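Side-chain contacts in phosphoribosylformylglycinamidine synthase 2 (Thermus thermophilus, PDB 3VIU), which belongs to the PurM-like (AIR synthase related) family, carries two copies of that two-domain unit in one chain, and holds adenosine-5'-diphosphate and magnesium in this crystal: residues H89-A92 with G98-T101; D160-E165 with A576-Y581; G264-L269 with R341-L346; L272-G277 with A359-P364; P451-L456 with H590-D595. One frame throughout, in Å; residues are numbered along the deposited sequence.

Interaction 1 (H89-A92 with G98-T101); sequences HPSA and GAAT. With PO4 (phosphate ion), chain C.
Ser91 and Gly98 bring helix 88-93 and helix 95-112 almost backbone to backbone, their CA atoms being 3.9 Å apart. Glycine suits this place because, with no side chain, it lets its CA come directly against the backbone of Pro90 and Ser91; the carbonyl oxygen of Pro90 lies 4.1 Å from Gly98 CA. Ser91 has its hydroxyl anti to its own carbonyl carbon and beside its backbone N (chi1 -74°). From there OG reaches the peptide that joins Gly98 to Ala99, 3.3 Å from Gly98 C. The angle to Ala99 N is too poor for a hydrogen bond, and OG is instead bonded to His87 O, one turn back. A small polar side chain can thus fit between the two backbones with its hydroxyl satisfied locally. Val141 and Ile145 of helix 132-152 also pack on Ala99. At the start of helix 88-93 a phosphate ion, probably from the crystallisation liquor, accepts from His89 N through its O2 (3.0 Å, N-H...O 155°), and the CD2 edge of the imidazole approaches the same O2 at 2.9 Å, near the ring plane. Asn88 N, Ser86 OG and Ser525 OG also bond the ion. Backbone N-H groups gathered at a helix N-terminus would favour such an anion electrostatically, whereas the helix-helix contact itself rests on close van der Waals fit.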
# COMPACT_ATOMS: atom_id res chain seq x y z
N HIS A 89 6.30 -7.53 -11.75
CA HIS A 89 6.91 -8.06 -12.97
C HIS A 89 7.24 -6.98 -14.00
O HIS A 89 8.33 -6.97 -14.57
CB HIS A 89 6.01 -9.14 -13.58
CG HIS A 89 5.93 -10.39 -12.75
ND1 HIS A 89 6.98 -11.28 -12.64
CD2 HIS A 89 4.95 -10.87 -11.95
CE1 HIS A 89 6.65 -12.25 -11.81
NE2 HIS A 89 5.42 -12.03 -11.37
N PRO A 90 6.31 -6.05 -14.25
CA PRO A 90 6.61 -5.01 -15.24
C PRO A 90 7.73 -4.06 -14.79
O PRO A 90 8.52 -3.59 -15.62
CB PRO A 90 5.27 -4.30 -15.43
CG PRO A 90 4.59 -4.51 -14.11
CD PRO A 90 4.91 -5.95 -13.79
N SER A 91 7.81 -3.78 -13.50
CA SER A 91 8.87 -2.89 -13.01
C SER A 91 10.21 -3.58 -13.13
O SER A 91 11.25 -2.94 -13.30
CB SER A 91 8.61 -2.48 -11.56
OG SER A 91 7.55 -1.54 -11.50
N ALA A 92 10.17 -4.90 -13.06
CA ALA A 92 11.37 -5.71 -13.19
C ALA A 92 11.94 -5.64 -14.62
O ALA A 92 13.16 -5.57 -14.80
CB ALA A 92 11.05 -7.16 -12.84
N GLY A 98 7.37 0.72 -15.53
CA GLY A 98 6.65 -0.09 -14.58
C GLY A 98 6.10 0.71 -13.41
O GLY A 98 4.91 0.63 -13.10
N ALA A 99 6.97 1.49 -12.78
CA ALA A 99 6.57 2.31 -11.63
C ALA A 99 5.59 3.41 -12.01
O ALA A 99 4.57 3.61 -11.34
CB ALA A 99 7.81 2.91 -10.98
N ALA A 100 5.89 4.14 -13.08
CA ALA A 100 5.03 5.22 -13.53
C ALA A 100 3.63 4.71 -13.86
O ALA A 100 2.63 5.34 -13.55
CB ALA A 100 5.64 5.89 -14.75
N THR A 101 3.59 3.54 -14.50
CA THR A 101 2.34 2.93 -14.88
C THR A 101 1.61 2.41 -13.66
O THR A 101 0.38 2.37 -13.62
CB THR A 101 2.59 1.81 -15.87
OG1 THR A 101 2.87 2.39 -17.15
CG2 THR A 101 1.39 0.89 -15.99
P PO4 C . 2.22 -8.02 -10.65
O1 PO4 C . 2.53 -6.96 -9.67
O2 PO4 C . 3.46 -8.41 -11.36
O3 PO4 C . 1.67 -9.20 -9.95
O4 PO4 C . 1.23 -7.51 -11.63

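Interaction 2 (D160-E165 with A576-Y581); sequences DLYFHE and ASEVLY
Tyr162 and Glu578 reach for each other from opposite directions, the phenol hydroxyl donating to one carboxylate oxygen with Tyr162 OH 2.7 Å from Glu578 OE2. That oxygen lies at the edge of the ring, near its plane, while ring and carboxylate planes are turned 57° apart. The hydroxyl comes to OE2 on the syn side, the side facing the other oxygen, and only 17° out of the carboxylate plane. A water fits in beside this bond: it donates to Glu578 OE1 at 2.6 Å and, weakly, to Tyr162 OH at 3.3 Å, so both carboxylate oxygens are engaged. Tyr162 stands on strand 156-163, an outermost strand of the first PurM-N-like sheet, and Glu578 on the first turn of helix 578-584 in the last AIR synthase related C-terminal domain, so the bond ties together parts of the fold separated by more than 400 residues. Tyrosine suits the span because its rigid ring carries a polar atom far from the strand through buried surroundings; Glu578, bent at chi2 (-58°), turns its carboxylate to meet it. Arg452 gives this pair a further, weak partner: its NE makes a weak hydrogen bond with Tyr162 OH and a long ion pair with Glu578 OE2. The helix start that carries Glu578 is capped by Ser577, whose OG accepts from Leu580 N at 3.1 Å.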
# COMPACT_ATOMS: atom_id res chain seq x y z
N ASP A 160 7.39 3.11 2.03
CA ASP A 160 8.27 2.17 2.72
C ASP A 160 9.28 1.56 1.75
O ASP A 160 8.91 0.93 0.77
CB ASP A 160 7.40 1.08 3.35
CG ASP A 160 8.20 0.07 4.13
OD1 ASP A 160 9.04 0.48 4.96
OD2 ASP A 160 7.97 -1.13 3.93
N LEU A 161 10.56 1.76 2.05
CA LEU A 161 11.66 1.24 1.22
C LEU A 161 12.55 0.30 2.02
O LEU A 161 12.97 0.64 3.13
CB LEU A 161 12.50 2.40 0.68
CG LEU A 161 13.85 2.04 0.04
CD1 LEU A 161 13.64 1.21 -1.23
CD2 LEU A 161 14.61 3.32 -0.26
N TYR A 162 12.83 -0.87 1.47
CA TYR A 162 13.67 -1.84 2.15
C TYR A 162 14.50 -2.66 1.18
O TYR A 162 14.02 -3.06 0.11
CB TYR A 162 12.83 -2.77 3.02
CG TYR A 162 13.65 -3.43 4.10
CD1 TYR A 162 14.36 -4.61 3.86
CD2 TYR A 162 13.82 -2.81 5.34
CE1 TYR A 162 15.23 -5.14 4.81
CE2 TYR A 162 14.68 -3.33 6.30
CZ TYR A 162 15.39 -4.49 6.03
OH TYR A 162 16.29 -4.96 6.95
N PHE A 163 15.77 -2.88 1.52
CA PHE A 163 16.65 -3.65 0.67
C PHE A 163 16.86 -5.02 1.30
O PHE A 163 17.15 -5.11 2.50
CB PHE A 163 17.99 -2.93 0.48
CG PHE A 163 17.88 -1.57 -0.15
CD1 PHE A 163 17.62 -0.45 0.62
CD2 PHE A 163 18.03 -1.42 -1.53
CE1 PHE A 163 17.53 0.82 0.04
CE2 PHE A 163 17.94 -0.16 -2.13
CZ PHE A 163 17.69 0.97 -1.34
N HIS A 164 16.72 -6.08 0.51
CA HIS A 164 16.86 -7.42 1.04
C HIS A 164 17.22 -8.48 0.00
O HIS A 164 16.80 -8.42 -1.16
CB HIS A 164 15.55 -7.79 1.77
CG HIS A 164 15.62 -9.06 2.57
ND1 HIS A 164 15.58 -10.31 2.00
CD2 HIS A 164 15.68 -9.26 3.91
CE1 HIS A 164 15.61 -11.23 2.95
NE2 HIS A 164 15.67 -10.62 4.12
N GLU A 165 17.99 -9.45 0.46
CA GLU A 165 18.48 -10.58 -0.32
C GLU A 165 17.38 -11.33 -1.06
O GLU A 165 17.55 -11.70 -2.22
CB GLU A 165 19.25 -11.53 0.63
CG GLU A 165 19.37 -12.99 0.21
CD GLU A 165 18.15 -13.83 0.56
OE1 GLU A 165 17.69 -13.79 1.72
OE2 GLU A 165 17.66 -14.56 -0.34
N ALA A 576 15.74 -11.80 14.15
CA ALA A 576 15.34 -11.14 12.91
C ALA A 576 15.48 -9.62 13.00
O ALA A 576 14.83 -8.89 12.27
CB ALA A 576 13.89 -11.51 12.58
N SER A 577 16.34 -9.14 13.89
CA SER A 577 16.49 -7.71 14.06
C SER A 577 17.54 -7.10 13.16
O SER A 577 18.31 -7.80 12.48
CB SER A 577 16.86 -7.38 15.50
OG SER A 577 18.19 -7.78 15.77
N GLU A 578 17.56 -5.77 13.16
CA GLU A 578 18.52 -5.00 12.38
C GLU A 578 19.91 -5.20 12.99
O GLU A 578 20.86 -5.51 12.29
CB GLU A 578 18.18 -3.51 12.42
CG GLU A 578 17.08 -3.07 11.48
CD GLU A 578 17.40 -3.39 10.02
OE1 GLU A 578 18.60 -3.37 9.65
OE2 GLU A 578 16.45 -3.64 9.26
N VAL A 579 20.02 -5.02 14.30
CA VAL A 579 21.30 -5.15 14.95
C VAL A 579 21.90 -6.54 14.76
O VAL A 579 23.11 -6.68 14.69
CB VAL A 579 21.21 -4.82 16.47
CG1 VAL A 579 20.61 -6.01 17.23
CG2 VAL A 579 22.60 -4.47 17.01
N LEU A 580 21.04 -7.56 14.68
CA LEU A 580 21.54 -8.92 14.49
C LEU A 580 22.19 -9.00 13.12
O LEU A 580 23.31 -9.51 12.97
CB LEU A 580 20.41 -9.94 14.58
CG LEU A 580 20.80 -11.38 14.17
CD1 LEU A 580 21.89 -11.91 15.09
CD2 LEU A 580 19.59 -12.28 14.23
N TYR A 581 21.49 -8.50 12.11
CA TYR A 581 21.98 -8.52 10.74
C TYR A 581 23.29 -7.75 10.60
O TYR A 581 24.18 -8.17 9.87
CB TYR A 581 20.96 -7.91 9.79
CG TYR A 581 21.46 -7.82 8.37
CD1 TYR A 581 21.57 -8.96 7.57
CD2 TYR A 581 21.83 -6.59 7.83
CE1 TYR A 581 22.03 -8.87 6.27
CE2 TYR A 581 22.30 -6.50 6.52
CZ TYR A 581 22.39 -7.65 5.75
OH TYR A 581 22.85 -7.56 4.45
O HOH W 1 19.48 -4.05 7.29

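Interaction 3 (G264-L269 with R341-L346); sequences GLTSSL and RVFRVL
Phe343 swings its ring away from its own backbone N (chi1 -178°) and so projects it from strand 342-347 onto helix 264-275, where Thr266 and Leu269 receive it. Leu269 CB lies 3.8 Å from Phe343 CE2, and with CG anti to its carbonyl carbon (chi1 -51°) the leucine brings CD1 to 4.0 Å from Phe343 CE2, from much the same side. Across CZ, the other epsilon carbon, CE1, lies 4.0 Å from Thr266 CA and 4.1 Å from Thr266 CG2; the threonine crosses the aromatic side chain at about a right angle. Being beta-branched, Thr266 can offer this methyl while OG1 goes elsewhere, to a hydrogen bond with Leu300 O. Val345, two residues along the same strand, lays CG2 over one face of the ring toward its rim. A flat, wholly apolar group suits a surface made of CH groups and helix backbone. Helix and strand segments run roughly antiparallel, at 145°, with axes 10.3 Å apart. Strands 279-283 and 350-356 lie on either side of 342-347 in the seven-stranded sheet; Val280 of the former touches both Phe343 and Leu269, and Leu33 and Met37 of helix 28-37 pack against Thr266.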
# COMPACT_ATOMS: atom_id res chain seq x y z
N GLY A 264 -7.87 -4.63 -20.25
CA GLY A 264 -8.56 -3.49 -20.84
C GLY A 264 -10.08 -3.48 -20.90
O GLY A 264 -10.77 -3.61 -19.88
N LEU A 265 -10.61 -3.31 -22.11
CA LEU A 265 -12.04 -3.26 -22.35
C LEU A 265 -12.77 -4.50 -21.87
O LEU A 265 -13.86 -4.41 -21.30
CB LEU A 265 -12.31 -3.07 -23.85
CG LEU A 265 -12.07 -1.69 -24.46
CD1 LEU A 265 -12.02 -1.79 -25.97
CD2 LEU A 265 -13.18 -0.76 -24.01
N THR A 266 -12.18 -5.66 -22.08
CA THR A 266 -12.79 -6.91 -21.65
C THR A 266 -13.11 -6.90 -20.16
O THR A 266 -14.26 -7.13 -19.77
CB THR A 266 -11.89 -8.11 -21.98
OG1 THR A 266 -11.69 -8.17 -23.40
CG2 THR A 266 -12.53 -9.40 -21.51
N SER A 267 -12.12 -6.63 -19.31
CA SER A 267 -12.34 -6.63 -17.86
C SER A 267 -13.19 -5.45 -17.38
O SER A 267 -13.96 -5.58 -16.44
CB SER A 267 -11.00 -6.62 -17.12
OG SER A 267 -10.25 -5.45 -17.43
N SER A 268 -13.06 -4.30 -18.03
CA SER A 268 -13.83 -3.14 -17.64
C SER A 268 -15.33 -3.37 -17.78
O SER A 268 -16.07 -3.26 -16.81
CB SER A 268 -13.44 -1.92 -18.49
OG SER A 268 -12.21 -1.39 -18.08
N LEU A 269 -15.75 -3.71 -18.99
CA LEU A 269 -17.17 -3.92 -19.29
C LEU A 269 -17.80 -5.17 -18.67
O LEU A 269 -18.87 -5.10 -18.08
CB LEU A 269 -17.38 -3.94 -20.81
CG LEU A 269 -16.77 -2.71 -21.51
CD1 LEU A 269 -17.03 -2.80 -23.00
CD2 LEU A 269 -17.35 -1.43 -20.93
N ARG A 341 -27.49 -11.46 -19.75
CA ARG A 341 -26.23 -11.42 -19.01
C ARG A 341 -25.10 -12.01 -19.84
O ARG A 341 -24.65 -13.14 -19.60
CB ARG A 341 -26.38 -12.15 -17.68
CG ARG A 341 -27.51 -11.60 -16.85
CD ARG A 341 -27.44 -12.03 -15.41
NE ARG A 341 -28.56 -11.49 -14.66
CZ ARG A 341 -28.72 -11.63 -13.35
NH1 ARG A 341 -27.82 -12.30 -12.64
NH2 ARG A 341 -29.79 -11.10 -12.75
N VAL A 342 -24.63 -11.23 -20.80
CA VAL A 342 -23.56 -11.67 -21.70
C VAL A 342 -22.67 -10.51 -22.12
O VAL A 342 -23.05 -9.34 -22.02
CB VAL A 342 -24.17 -12.30 -22.99
CG1 VAL A 342 -23.10 -12.50 -24.04
CG2 VAL A 342 -24.83 -13.62 -22.67
N PHE A 343 -21.46 -10.85 -22.55
CA PHE A 343 -20.52 -9.86 -23.04
C PHE A 343 -20.51 -10.14 -24.54
O PHE A 343 -19.87 -11.09 -25.00
CB PHE A 343 -19.12 -10.05 -22.45
CG PHE A 343 -18.13 -9.01 -22.90
CD1 PHE A 343 -16.82 -9.37 -23.22
CD2 PHE A 343 -18.51 -7.68 -23.03
CE1 PHE A 343 -15.91 -8.42 -23.65
CE2 PHE A 343 -17.60 -6.72 -23.46
CZ PHE A 343 -16.30 -7.09 -23.78
N ARG A 344 -21.24 -9.33 -25.30
CA ARG A 344 -21.33 -9.50 -26.74
C ARG A 344 -20.43 -8.48 -27.43
O ARG A 344 -20.58 -7.28 -27.23
CB ARG A 344 -22.78 -9.31 -27.21
CG ARG A 344 -23.00 -9.58 -28.69
CD ARG A 344 -24.43 -9.26 -29.07
NE ARG A 344 -25.37 -10.10 -28.34
CZ ARG A 344 -26.57 -9.71 -27.95
NH1 ARG A 344 -27.36 -10.54 -27.28
NH2 ARG A 344 -26.99 -8.48 -28.20
N VAL A 345 -19.51 -8.98 -28.24
CA VAL A 345 -18.59 -8.10 -28.94
C VAL A 345 -18.85 -8.04 -30.44
O VAL A 345 -18.83 -9.06 -31.14
CB VAL A 345 -17.14 -8.54 -28.68
CG1 VAL A 345 -16.17 -7.54 -29.29
CG2 VAL A 345 -16.90 -8.66 -27.17
N LEU A 346 -19.12 -6.83 -30.93
CA LEU A 346 -19.38 -6.60 -32.34
C LEU A 346 -18.19 -5.92 -33.00
O LEU A 346 -17.55 -5.04 -32.42
CB LEU A 346 -20.62 -5.72 -32.53
CG LEU A 346 -21.97 -6.28 -32.07
CD1 LEU A 346 -23.07 -5.29 -32.42
CD2 LEU A 346 -22.23 -7.62 -32.75

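Interaction 4 (L272-G277 with A359-P364); sequences LAHKSG and ALAEAP
His274 presents two different surfaces to the end of helix 357-361: a ring face to Ala361 and a ring edge to Glu362. Its CG stands opposite the backbone N across the CA-CB bond (chi1 -173°), which carries the imidazole outward from the last turn of helix 264-275. Ala361 CB sits over one face, offset toward the CG-CD2 rim, 3.6 Å from His274 CD2 and 3.8 Å from the ring centroid, a CH-pi contact. Alanine suits this spot because its single methyl lets the two backbones approach while still covering the ring. Glu362, just beyond the helical residues, keeps CG beside its backbone N and then extends at chi2 (-177°). This carries OE2 to the far edge of the imidazole, near its plane, 3.1 Å from His274 CE1; ring and carboxylate planes are 56° apart. All three residues are partly exposed, so solvent probably moderates their electrostatics. At the same helix end, Ser276 folds its OG back onto Leu272 O at 2.7 Å and also bonds Ala191 N. Gly277, whose positive phi suits a residue without a side chain, sends its N to His274 O at 3.2 Å. This is the Schellman ending of a helix, here joined at the surface to the finish of a second, short helix.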
# COMPACT_ATOMS: atom_id res chain seq x y z
N LEU A 272 -18.14 -4.50 -15.08
CA LEU A 272 -19.23 -3.55 -14.93
C LEU A 272 -20.58 -4.21 -15.17
O LEU A 272 -21.54 -3.97 -14.43
CB LEU A 272 -19.04 -2.38 -15.91
CG LEU A 272 -20.18 -1.37 -16.05
CD1 LEU A 272 -20.62 -0.87 -14.68
CD2 LEU A 272 -19.71 -0.21 -16.92
N ALA A 273 -20.64 -5.05 -16.21
CA ALA A 273 -21.87 -5.75 -16.56
C ALA A 273 -22.25 -6.76 -15.48
O ALA A 273 -23.41 -6.83 -15.06
CB ALA A 273 -21.70 -6.45 -17.89
N HIS A 274 -21.27 -7.54 -15.05
CA HIS A 274 -21.50 -8.56 -14.04
C HIS A 274 -22.03 -8.01 -12.71
O HIS A 274 -22.98 -8.55 -12.13
CB HIS A 274 -20.21 -9.34 -13.81
CG HIS A 274 -20.38 -10.52 -12.91
ND1 HIS A 274 -21.18 -11.59 -13.24
CD2 HIS A 274 -19.86 -10.80 -11.69
CE1 HIS A 274 -21.15 -12.47 -12.25
NE2 HIS A 274 -20.36 -12.02 -11.30
N LYS A 275 -21.42 -6.93 -12.22
CA LYS A 275 -21.84 -6.30 -10.97
C LYS A 275 -23.21 -5.67 -11.10
O LYS A 275 -23.89 -5.44 -10.10
CB LYS A 275 -20.84 -5.22 -10.53
CG LYS A 275 -19.40 -5.71 -10.37
CD LYS A 275 -18.51 -4.64 -9.76
CE LYS A 275 -17.03 -5.01 -9.89
NZ LYS A 275 -16.78 -6.43 -9.50
N SER A 276 -23.61 -5.37 -12.33
CA SER A 276 -24.90 -4.74 -12.58
C SER A 276 -26.01 -5.75 -12.84
O SER A 276 -27.17 -5.39 -13.03
CB SER A 276 -24.79 -3.78 -13.78
OG SER A 276 -23.82 -2.78 -13.54
N GLY A 277 -25.64 -7.03 -12.88
CA GLY A 277 -26.62 -8.07 -13.10
C GLY A 277 -27.19 -8.12 -14.50
O GLY A 277 -28.27 -8.68 -14.72
N ALA A 359 -19.40 -16.49 -16.61
CA ALA A 359 -18.32 -17.36 -17.04
C ALA A 359 -16.99 -16.63 -17.05
O ALA A 359 -15.94 -17.23 -16.79
CB ALA A 359 -18.63 -17.91 -18.44
N LEU A 360 -17.04 -15.34 -17.35
CA LEU A 360 -15.83 -14.53 -17.43
C LEU A 360 -15.36 -13.93 -16.10
O LEU A 360 -14.16 -13.77 -15.89
CB LEU A 360 -16.06 -13.41 -18.46
CG LEU A 360 -14.96 -13.17 -19.48
CD1 LEU A 360 -14.39 -14.49 -20.01
CD2 LEU A 360 -15.53 -12.35 -20.61
N ALA A 361 -16.30 -13.61 -15.21
CA ALA A 361 -15.96 -12.99 -13.93
C ALA A 361 -15.82 -13.94 -12.75
O ALA A 361 -15.18 -13.60 -11.75
CB ALA A 361 -17.00 -11.92 -13.59
N GLU A 362 -16.41 -15.13 -12.85
CA GLU A 362 -16.34 -16.09 -11.75
C GLU A 362 -15.57 -17.34 -12.12
O GLU A 362 -16.15 -18.39 -12.38
CB GLU A 362 -17.75 -16.46 -11.29
CG GLU A 362 -18.50 -15.29 -10.66
CD GLU A 362 -19.88 -15.69 -10.14
OE1 GLU A 362 -19.95 -16.62 -9.30
OE2 GLU A 362 -20.88 -15.08 -10.58
N ALA A 363 -14.24 -17.22 -12.13
CA ALA A 363 -13.35 -18.33 -12.47
C ALA A 363 -13.19 -19.30 -11.30
O ALA A 363 -13.45 -18.96 -10.14
CB ALA A 363 -11.99 -17.79 -12.89
N PRO A 364 -12.74 -20.53 -11.59
CA PRO A 364 -12.53 -21.56 -10.57
C PRO A 364 -11.47 -21.14 -9.56
O PRO A 364 -10.53 -20.43 -9.91
CB PRO A 364 -12.07 -22.77 -11.38
CG PRO A 364 -12.61 -22.50 -12.77
CD PRO A 364 -12.39 -21.03 -12.93

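Interaction 5 (P451-L456 with H590-D595); sequences PRYSRL and HPPRLD
Tyr453 of helix 451-456 passes Pro591 in the opposite direction and is then crossed at about a right angle by Pro592. At its root, CB lies 4.1 Å from Pro591 CB, which also approaches CG, obliquely to the ring. With CG beside the backbone N (chi1 -63°), the ring heads on toward the second proline. CD2 is the changeover, roughly equidistant from Pro591 CB and Pro592 CD. Farther out, CE2 and CZ belong to Pro592: CZ is 3.5 Å from Pro592 CD, which stands over one face, 3.8 Å from the centroid and 25° off the ring normal. At the tip, OH passes 3.6 Å from Pro592 CG and ends in a hydrogen bond to Glu656 OE1, which satisfies the buried hydroxyl. Pro591 CG also fits against the helix itself, 3.7 Å from Tyr453 O and 4.2 Å from Leu456 CB. The loop before helix 596-611 is thereby laid on a helix of the preceding AIR synthase related N-terminal domain. Proline suits it doubly, as a stiff backbone element and as a source of CH groups; those on CD, next to the amide nitrogen, are somewhat polarised. The side chain of Tyr453 is therefore held to the prolines by CH-pi and van der Waals contact, while its hydroxyl is held by Glu656.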
# COMPACT_ATOMS: atom_id res chain seq x y z
N PRO A 451 10.27 -7.34 6.10
CA PRO A 451 10.63 -8.60 5.43
C PRO A 451 11.38 -9.63 6.26
O PRO A 451 11.22 -10.83 6.04
CB PRO A 451 11.44 -8.13 4.22
CG PRO A 451 12.06 -6.87 4.71
CD PRO A 451 10.93 -6.20 5.46
N ARG A 452 12.19 -9.18 7.21
CA ARG A 452 12.94 -10.11 8.06
C ARG A 452 11.98 -10.91 8.93
O ARG A 452 12.07 -12.14 8.99
CB ARG A 452 13.95 -9.34 8.92
CG ARG A 452 14.95 -8.54 8.09
CD ARG A 452 16.06 -7.94 8.94
NE ARG A 452 17.06 -7.24 8.13
CZ ARG A 452 17.80 -7.81 7.19
NH1 ARG A 452 17.67 -9.10 6.92
NH2 ARG A 452 18.71 -7.10 6.53
N TYR A 453 11.06 -10.22 9.59
CA TYR A 453 10.06 -10.88 10.43
C TYR A 453 9.22 -11.82 9.55
O TYR A 453 8.98 -12.98 9.89
CB TYR A 453 9.09 -9.86 11.03
CG TYR A 453 9.69 -8.83 11.97
CD1 TYR A 453 8.87 -7.86 12.56
CD2 TYR A 453 11.04 -8.84 12.31
CE1 TYR A 453 9.37 -6.94 13.47
CE2 TYR A 453 11.55 -7.93 13.22
CZ TYR A 453 10.72 -6.99 13.79
OH TYR A 453 11.22 -6.09 14.70
N SER A 454 8.79 -11.29 8.41
CA SER A 454 7.94 -12.02 7.48
C SER A 454 8.56 -13.28 6.88
O SER A 454 7.89 -14.31 6.74
CB SER A 454 7.47 -11.05 6.39
OG SER A 454 6.77 -9.92 6.95
N ARG A 455 9.84 -13.22 6.52
CA ARG A 455 10.52 -14.38 5.95
C ARG A 455 10.61 -15.51 6.99
O ARG A 455 10.35 -16.66 6.68
CB ARG A 455 11.92 -13.98 5.46
CG ARG A 455 12.97 -15.10 5.37
CD ARG A 455 12.55 -16.26 4.49
NE ARG A 455 12.45 -15.92 3.07
CZ ARG A 455 13.47 -15.50 2.32
NH1 ARG A 455 13.28 -15.22 1.04
NH2 ARG A 455 14.67 -15.34 2.86
N LEU A 456 10.95 -15.15 8.22
CA LEU A 456 11.10 -16.13 9.30
C LEU A 456 9.79 -16.59 9.96
O LEU A 456 9.73 -17.68 10.54
CB LEU A 456 12.03 -15.56 10.37
CG LEU A 456 13.46 -15.34 9.88
CD1 LEU A 456 14.21 -14.45 10.85
CD2 LEU A 456 14.15 -16.69 9.71
N HIS A 590 13.67 -16.09 16.36
CA HIS A 590 12.25 -15.77 16.36
C HIS A 590 12.04 -14.26 16.31
O HIS A 590 12.75 -13.51 16.97
CB HIS A 590 11.58 -16.33 17.61
CG HIS A 590 10.08 -16.36 17.53
ND1 HIS A 590 9.38 -17.41 16.96
CD2 HIS A 590 9.14 -15.46 17.92
CE1 HIS A 590 8.09 -17.15 17.00
NE2 HIS A 590 7.92 -15.97 17.57
N PRO A 591 11.08 -13.79 15.49
CA PRO A 591 10.81 -12.35 15.41
C PRO A 591 10.21 -11.92 16.75
O PRO A 591 9.75 -12.75 17.51
CB PRO A 591 9.79 -12.26 14.27
CG PRO A 591 10.18 -13.39 13.40
CD PRO A 591 10.43 -14.50 14.39
N PRO A 592 10.20 -10.62 17.06
CA PRO A 592 9.64 -10.19 18.34
C PRO A 592 8.20 -10.64 18.58
O PRO A 592 7.36 -10.57 17.69
CB PRO A 592 9.76 -8.66 18.28
CG PRO A 592 10.93 -8.44 17.39
CD PRO A 592 10.71 -9.46 16.30
N ARG A 593 7.92 -11.12 19.79
CA ARG A 593 6.56 -11.54 20.11
C ARG A 593 5.68 -10.29 20.01
O ARG A 593 6.14 -9.17 20.22
CB ARG A 593 6.46 -12.09 21.53
CG ARG A 593 7.13 -13.42 21.78
CD ARG A 593 6.64 -13.99 23.11
NE ARG A 593 7.71 -14.32 24.06
CZ ARG A 593 8.58 -13.44 24.56
NH1 ARG A 593 8.53 -12.16 24.21
NH2 ARG A 593 9.50 -13.85 25.42
N LEU A 594 4.41 -10.50 19.70
CA LEU A 594 3.47 -9.40 19.57
C LEU A 594 2.19 -9.71 20.35
O LEU A 594 1.45 -10.64 20.03
CB LEU A 594 3.15 -9.17 18.09
CG LEU A 594 2.05 -8.18 17.69
CD1 LEU A 594 2.25 -6.83 18.37
CD2 LEU A 594 2.07 -8.03 16.18
N ASP A 595 1.97 -8.92 21.40
CA ASP A 595 0.81 -9.03 22.27
C ASP A 595 -0.18 -8.02 21.70
O ASP A 595 -0.05 -6.82 21.91
CB ASP A 595 1.18 -8.65 23.71
CG ASP A 595 -0.00 -8.71 24.67
OD1 ASP A 595 -1.14 -8.41 24.26
OD2 ASP A 595 0.22 -9.03 25.86

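The contacts fall into two well-separated pairs, their centres 39 to 45 Å apart, with interaction 1 some 23 to 29 Å from all four. Interactions 3 and 4 share helix 264-275, their centres 10 Å apart, and Arg341 NE comes 2.8 Å from Gly277 O. Interactions 2 and 5 have centres 12 Å apart and meet at helix 451-456, where Pro451 CG lies 3.3 Å from Tyr162 CD1 and Arg452 NH2 lies 3.4 Å from Tyr581 CG. Adenosine-5'-diphosphate is about 10 Å from the Ala361 side chain and about 12 Å from those of Thr266 and, in interaction 1, Pro90; magnesium is about 11 Å from the Tyr453 side chain and 12 Å from that of Tyr162.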